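Local coordinates for protein mannonate dehydratase (Streptococcus suis, PDB 3BDK) that probably catalyses the dehydration of D-mannonate to 2-dehydro-3-deoxy-D-gluconate, a step of pentose and glucuronate interconversion that depends on ferrous or manganese ions, at residues D91-K96 with V128-R133; Y123-V128 with E199-A204. All coordinates share one frame; numbering follows the deposited sequence.

Contact 1. Residues D91-K96 with V128-R133; sequences DIKQGK and VFDWTR. With DNO (D-mannose), chain C.
K93 reaches D130 through a long salt bridge, NZ to OD2 at 3.9 Å, beside the sugar pocket of a xylose isomerase-like TIM barrel. The lysine belongs to the short helix 90-93, and the aspartate to the loop that follows barrel strand 120-123. The ion pair spans a wide gap, since the CA atoms of K93 and V128 are the nearest across the two segments and still stand 9.1 Å apart.

Followed outward, K93 has its CB directed at the loop. CG lies anti to the carbonyl carbon (chi1 -81°), and the chain then runs extended through CD and CE, which brings NZ alone within 4.5 Å of the facing segment. The ammonium's strongest partner is the backbone O of M126, to which it is hydrogen-bonded; N124 OD1 is a weak one, and the carboxylate, which the lysine chain meets at about a right angle, is a looser, additional partner. D130 in turn gives OD2 to N124 ND2, so that one oxygen serves both the amide and the more distant lysine.

The other oxygen faces the ligand: D130 OD1 lies 2.9 Å from O6 of the bound D-mannose. W131 contributes its indole edge, with DNO O4 near the ring plane.

The helix terminates in a Schellman motif at G95, whose phi is positive; G95 N bonds to I92 O at 3.1 Å, and K96 N bonds to D91 O at 3.0 Å.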
loop_
_atom_site.group_PDB
_atom_site.type_symbol
_atom_site.label_atom_id
_atom_site.label_comp_id
_atom_site.label_asym_id
_atom_site.label_seq_id
_atom_site.Cartn_x
_atom_site.Cartn_y
_atom_site.Cartn_z
ATOM N N ASP A 91 8.942 -36.443 13.925
ATOM C CA ASP A 91 8.732 -37.485 14.922
ATOM C C ASP A 91 7.615 -37.141 15.894
ATOM O O ASP A 91 6.928 -38.037 16.377
ATOM C CB ASP A 91 10.024 -37.776 15.688
ATOM C CG ASP A 91 11.072 -38.469 14.832
ATOM O OD1 ASP A 91 10.687 -39.257 13.938
ATOM O OD2 ASP A 91 12.281 -38.232 15.074
ATOM N N ILE A 92 7.427 -35.854 16.187
ATOM C CA ILE A 92 6.283 -35.459 17.010
ATOM C C ILE A 92 5.001 -35.600 16.202
ATOM O O ILE A 92 4.015 -36.153 16.692
ATOM C CB ILE A 92 6.393 -34.033 17.593
ATOM C CG1 ILE A 92 7.576 -33.941 18.557
ATOM C CG2 ILE A 92 5.097 -33.659 18.321
ATOM C CD1 ILE A 92 8.029 -32.516 18.858
ATOM N N LYS A 93 5.036 -35.110 14.963
ATOM C CA LYS A 93 3.901 -35.188 14.045
ATOM C C LYS A 93 3.463 -36.640 13.820
ATOM O O LYS A 93 2.261 -36.919 13.769
ATOM C CB LYS A 93 4.240 -34.518 12.700
ATOM C CG LYS A 93 4.135 -32.980 12.641
ATOM C CD LYS A 93 4.697 -32.460 11.309
ATOM C CE LYS A 93 4.681 -30.935 11.212
ATOM N NZ LYS A 93 5.482 -30.418 10.061
ATOM N N GLN A 94 4.434 -37.550 13.709
ATOM C CA GLN A 94 4.181 -38.981 13.489
ATOM C C GLN A 94 3.846 -39.769 14.765
ATOM O O GLN A 94 3.501 -40.949 14.692
ATOM C CB GLN A 94 5.391 -39.631 12.824
ATOM C CG GLN A 94 5.444 -39.516 11.328
ATOM C CD GLN A 94 6.839 -39.805 10.776
ATOM O OE1 GLN A 94 7.039 -40.745 9.998
ATOM N NE2 GLN A 94 7.808 -38.996 11.177
ATOM N N GLY A 95 3.956 -39.129 15.925
ATOM C CA GLY A 95 3.771 -39.808 17.215
ATOM C C GLY A 95 4.739 -40.953 17.522
ATOM O O GLY A 95 4.361 -41.940 18.169
ATOM N N LYS A 96 5.986 -40.840 17.074
ATOM C CA LYS A 96 6.990 -41.882 17.332
ATOM C C LYS A 96 7.515 -41.823 18.798
ATOM O O LYS A 96 7.431 -40.763 19.437
ATOM C CB LYS A 96 8.111 -41.799 16.284
ATOM C CG LYS A 96 7.623 -41.982 14.834
ATOM C CD LYS A 96 8.736 -41.765 13.818
ATOM C CE LYS A 96 9.472 -43.069 13.500
ATOM N NZ LYS A 96 10.943 -42.868 13.277
ATOM N N VAL A 128 5.165 -33.733 6.421
ATOM C CA VAL A 128 6.102 -33.656 5.305
ATOM C C VAL A 128 6.533 -32.241 4.885
ATOM O O VAL A 128 7.670 -31.845 5.138
ATOM C CB VAL A 128 5.618 -34.475 4.080
ATOM C CG1 VAL A 128 6.763 -34.708 3.119
ATOM C CG2 VAL A 128 5.062 -35.804 4.514
ATOM N N PHE A 129 5.641 -31.495 4.236
ATOM C CA PHE A 129 5.944 -30.149 3.738
ATOM C C PHE A 129 5.180 -29.117 4.548
ATOM O O PHE A 129 4.179 -29.457 5.172
ATOM C CB PHE A 129 5.516 -29.998 2.273
ATOM C CG PHE A 129 5.827 -31.189 1.410
ATOM C CD1 PHE A 129 4.863 -32.164 1.179
ATOM C CD2 PHE A 129 7.078 -31.328 0.820
ATOM C CE1 PHE A 129 5.142 -33.277 0.378
ATOM C CE2 PHE A 129 7.368 -32.432 0.026
ATOM C CZ PHE A 129 6.393 -33.412 -0.196
ATOM N N ASP A 130 5.638 -27.858 4.510
ATOM C CA ASP A 130 4.892 -26.753 5.125
ATOM C C ASP A 130 4.042 -25.955 4.134
ATOM O O ASP A 130 3.245 -25.087 4.521
ATOM C CB ASP A 130 5.838 -25.824 5.856
ATOM C CG ASP A 130 6.685 -26.550 6.863
ATOM O OD1 ASP A 130 7.879 -26.164 6.988
ATOM O OD2 ASP A 130 6.160 -27.503 7.511
ATOM N N TRP A 131 4.228 -26.254 2.860
ATOM C CA TRP A 131 3.404 -25.712 1.796
ATOM C C TRP A 131 3.801 -26.429 0.513
ATOM O O TRP A 131 4.841 -27.091 0.451
ATOM C CB TRP A 131 3.600 -24.196 1.662
ATOM C CG TRP A 131 5.037 -23.794 1.501
ATOM C CD1 TRP A 131 5.912 -23.485 2.492
ATOM C CD2 TRP A 131 5.772 -23.686 0.273
ATOM N NE1 TRP A 131 7.144 -23.178 1.966
ATOM C CE2 TRP A 131 7.090 -23.297 0.608
ATOM C CE3 TRP A 131 5.445 -23.878 -1.077
ATOM C CZ2 TRP A 131 8.083 -23.085 -0.359
ATOM C CZ3 TRP A 131 6.446 -23.672 -2.044
ATOM C CH2 TRP A 131 7.742 -23.280 -1.675
ATOM N N THR A 132 2.976 -26.288 -0.511
ATOM C CA THR A 132 3.244 -26.897 -1.794
ATOM C C THR A 132 2.745 -25.937 -2.859
ATOM O O THR A 132 1.597 -25.482 -2.812
ATOM C CB THR A 132 2.503 -28.229 -1.888
ATOM O OG1 THR A 132 3.000 -29.114 -0.879
ATOM C CG2 THR A 132 2.659 -28.881 -3.265
ATOM N N ARG A 133 3.614 -25.611 -3.802
ATOM C CA ARG A 133 3.205 -24.860 -4.964
ATOM C C ARG A 133 3.654 -25.646 -6.180
ATOM O O ARG A 133 4.607 -26.415 -6.096
ATOM C CB ARG A 133 3.824 -23.462 -4.965
ATOM C CG ARG A 133 3.388 -22.549 -3.810
ATOM C CD ARG A 133 1.853 -22.350 -3.760
ATOM N NE ARG A 133 1.470 -21.393 -2.731
ATOM C CZ ARG A 133 1.028 -21.714 -1.516
ATOM N NH1 ARG A 133 0.882 -22.989 -1.162
ATOM N NH2 ARG A 133 0.727 -20.750 -0.650
HETATM C C1 DNO C . 4.292 -20.760 3.611
HETATM C C2 DNO C . 4.925 -19.544 4.307
HETATM C C3 DNO C . 6.442 -19.694 4.641
HETATM C C4 DNO C . 6.977 -20.889 5.496
HETATM C C5 DNO C . 6.143 -21.400 6.710
HETATM C C6 DNO C . 7.081 -22.007 7.761
HETATM O O1 DNO C . 3.165 -20.682 3.118
HETATM O O2 DNO C . 4.156 -19.174 5.466
HETATM O O3 DNO C . 6.876 -18.500 5.287
HETATM O O4 DNO C . 7.330 -21.974 4.628
HETATM O O5 DNO C . 5.365 -20.375 7.349
HETATM O O6 DNO C . 7.126 -23.427 7.592
#

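Contact 2. Residues Y123-V128 with E199-A204; sequences YNFMPV and EYFIKA
F201 lays its ring across the ends of Y123 and F125, touching each through a different atom. CE1 of F201 stands 4.0 Å from CE1 of Y123, and the tyrosine atom comes in at the edge of the phenylalanine ring, near its plane. CD1 of F201, nearer the ring's root, lies 4.0 Å from CE1 of F125. Here the two rings are oblique, with centroids 5.9 Å apart and planes at 48°. F201 gets there with CG anti to its backbone N (chi1 175°), and it slides past both partners in the opposite direction.

The contact joins two layers of the TIM barrel: Y123 and F125 lie where strand 120-123 passes into its following loop, while F201 and I202 sit on the outer helix 191-210. Y106 of helix 99-114 also packs edge-to-face with F201, and L194 and L198 of helix 191-210 lie against F125.

I202 adds a smaller touch. Its CB does not point at the loop, but CD1 reaches to 3.6 Å from OH of Y123, the two side chains crossing at about a right angle. Around F125 the chain bends in an Asx turn, where M126 N donates to N124 OD1 at 2.7 Å, an N-H...O angle of 136°.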
loop_
_atom_site.group_PDB
_atom_site.type_symbol
_atom_site.label_atom_id
_atom_site.label_comp_id
_atom_site.label_asym_id
_atom_site.label_seq_id
_atom_site.Cartn_x
_atom_site.Cartn_y
_atom_site.Cartn_z
ATOM N N TYR A 123 3.336 -21.790 14.373
ATOM C CA TYR A 123 3.908 -23.126 14.094
ATOM C C TYR A 123 2.826 -23.924 13.358
ATOM O O TYR A 123 1.642 -23.600 13.482
ATOM C CB TYR A 123 4.256 -23.859 15.400
ATOM C CG TYR A 123 3.014 -24.214 16.166
ATOM C CD1 TYR A 123 2.501 -25.518 16.151
ATOM C CD2 TYR A 123 2.303 -23.231 16.842
ATOM C CE1 TYR A 123 1.322 -25.821 16.815
ATOM C CE2 TYR A 123 1.128 -23.531 17.514
ATOM C CZ TYR A 123 0.643 -24.824 17.494
ATOM O OH TYR A 123 -0.519 -25.092 18.172
ATOM N N ASN A 124 3.209 -24.977 12.634
ATOM C CA ASN A 124 2.225 -25.839 11.940
ATOM C C ASN A 124 2.195 -27.291 12.406
ATOM O O ASN A 124 3.034 -27.709 13.196
ATOM C CB ASN A 124 2.426 -25.800 10.421
ATOM C CG ASN A 124 3.472 -26.775 9.942
ATOM O OD1 ASN A 124 3.405 -27.966 10.224
ATOM N ND2 ASN A 124 4.446 -26.277 9.195
ATOM N N PHE A 125 1.224 -28.051 11.897
ATOM C CA PHE A 125 1.139 -29.494 12.129
ATOM C C PHE A 125 0.803 -30.203 10.816
ATOM O O PHE A 125 -0.248 -30.832 10.665
ATOM C CB PHE A 125 0.123 -29.819 13.225
ATOM C CG PHE A 125 0.538 -30.960 14.112
ATOM C CD1 PHE A 125 1.311 -30.728 15.249
ATOM C CD2 PHE A 125 0.174 -32.274 13.804
ATOM C CE1 PHE A 125 1.701 -31.786 16.074
ATOM C CE2 PHE A 125 0.554 -33.335 14.626
ATOM C CZ PHE A 125 1.317 -33.091 15.761
ATOM N N MET A 126 1.731 -30.091 9.874
ATOM C CA MET A 126 1.514 -30.490 8.515
ATOM C C MET A 126 2.554 -31.520 8.133
ATOM O O MET A 126 3.740 -31.210 8.008
ATOM C CB MET A 126 1.617 -29.272 7.605
ATOM C CG MET A 126 0.728 -29.325 6.365
ATOM S SD MET A 126 1.027 -27.966 5.205
ATOM C CE MET A 126 1.208 -26.581 6.345
ATOM N N PRO A 127 2.119 -32.766 7.952
ATOM C CA PRO A 127 3.033 -33.813 7.552
ATOM C C PRO A 127 3.881 -33.366 6.383
ATOM O O PRO A 127 3.372 -32.671 5.501
ATOM C CB PRO A 127 2.095 -34.918 7.099
ATOM C CG PRO A 127 0.874 -34.721 7.921
ATOM C CD PRO A 127 0.744 -33.261 8.144
ATOM N N VAL A 128 5.165 -33.733 6.421
ATOM C CA VAL A 128 6.102 -33.656 5.305
ATOM C C VAL A 128 6.533 -32.241 4.885
ATOM O O VAL A 128 7.670 -31.845 5.138
ATOM C CB VAL A 128 5.618 -34.475 4.080
ATOM C CG1 VAL A 128 6.763 -34.708 3.119
ATOM C CG2 VAL A 128 5.062 -35.804 4.514
ATOM N N GLU A 199 -3.036 -33.724 19.748
ATOM C CA GLU A 199 -3.604 -33.579 21.067
ATOM C C GLU A 199 -2.554 -33.856 22.145
ATOM O O GLU A 199 -2.432 -33.105 23.114
ATOM C CB GLU A 199 -4.788 -34.505 21.222
ATOM C CG GLU A 199 -5.719 -34.073 22.343
ATOM C CD GLU A 199 -6.663 -35.165 22.744
ATOM O OE1 GLU A 199 -7.012 -35.984 21.856
ATOM O OE2 GLU A 199 -7.032 -35.212 23.942
ATOM N N TYR A 200 -1.789 -34.925 21.947
ATOM C CA TYR A 200 -0.691 -35.283 22.818
ATOM C C TYR A 200 0.296 -34.133 22.952
ATOM O O TYR A 200 0.718 -33.787 24.062
ATOM C CB TYR A 200 0.029 -36.497 22.247
ATOM C CG TYR A 200 1.103 -37.086 23.147
ATOM C CD1 TYR A 200 0.777 -38.030 24.130
ATOM C CD2 TYR A 200 2.440 -36.721 22.999
ATOM C CE1 TYR A 200 1.755 -38.587 24.945
ATOM C CE2 TYR A 200 3.427 -37.266 23.807
ATOM C CZ TYR A 200 3.083 -38.205 24.778
ATOM O OH TYR A 200 4.062 -38.752 25.584
ATOM N N PHE A 201 0.661 -33.562 21.807
ATOM C CA PHE A 201 1.570 -32.411 21.716
ATOM C C PHE A 201 1.005 -31.170 22.415
ATOM O O PHE A 201 1.711 -30.503 23.156
ATOM C CB PHE A 201 1.867 -32.126 20.234
ATOM C CG PHE A 201 2.698 -30.898 19.981
ATOM C CD1 PHE A 201 2.112 -29.747 19.457
ATOM C CD2 PHE A 201 4.073 -30.906 20.212
ATOM C CE1 PHE A 201 2.870 -28.619 19.197
ATOM C CE2 PHE A 201 4.848 -29.780 19.944
ATOM C CZ PHE A 201 4.246 -28.631 19.445
ATOM N N ILE A 202 -0.271 -30.890 22.181
ATOM C CA ILE A 202 -0.936 -29.721 22.741
ATOM C C ILE A 202 -0.981 -29.798 24.266
ATOM O O ILE A 202 -0.443 -28.925 24.949
ATOM C CB ILE A 202 -2.358 -29.517 22.135
ATOM C CG1 ILE A 202 -2.274 -29.004 20.691
ATOM C CG2 ILE A 202 -3.199 -28.579 22.968
ATOM C CD1 ILE A 202 -1.427 -27.729 20.470
ATOM N N LYS A 203 -1.585 -30.850 24.814
ATOM C CA LYS A 203 -1.751 -30.885 26.266
ATOM C C LYS A 203 -0.414 -30.971 26.967
ATOM O O LYS A 203 -0.309 -30.602 28.124
ATOM C CB LYS A 203 -2.774 -31.929 26.758
ATOM C CG LYS A 203 -2.583 -33.354 26.254
ATOM C CD LYS A 203 -3.708 -34.291 26.732
ATOM C CE LYS A 203 -5.062 -33.785 26.282
ATOM N NZ LYS A 203 -4.964 -33.177 24.920
ATOM N N ALA A 204 0.602 -31.417 26.238
ATOM C CA ALA A 204 1.980 -31.381 26.710
ATOM C C ALA A 204 2.512 -29.944 26.897
ATOM O O ALA A 204 3.049 -29.614 27.967
ATOM C CB ALA A 204 2.895 -32.167 25.764
#

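Contact 1 and contact 2 have centres about 9 Å apart, on the same side of the chain's centre, and their segments interleave in the order 91-96, 123-128, 128-133, 199-204. One continuous run, 123-133, leading out of barrel strand 120-123, supplies a segment to each contact, and V128 belongs to both. Its start packs outward on helix 191-210, whereas its later part reaches the sugar with D130 and W131. The contacts also touch directly: I92 CG2 lies 3.5 Å from F201 CD2, so helix 90-93 meets helix 191-210 as well as the loop. The apolar packing against helix 191-210 therefore lies next to the polar residues that reach the substrate pocket, on the same run of chain.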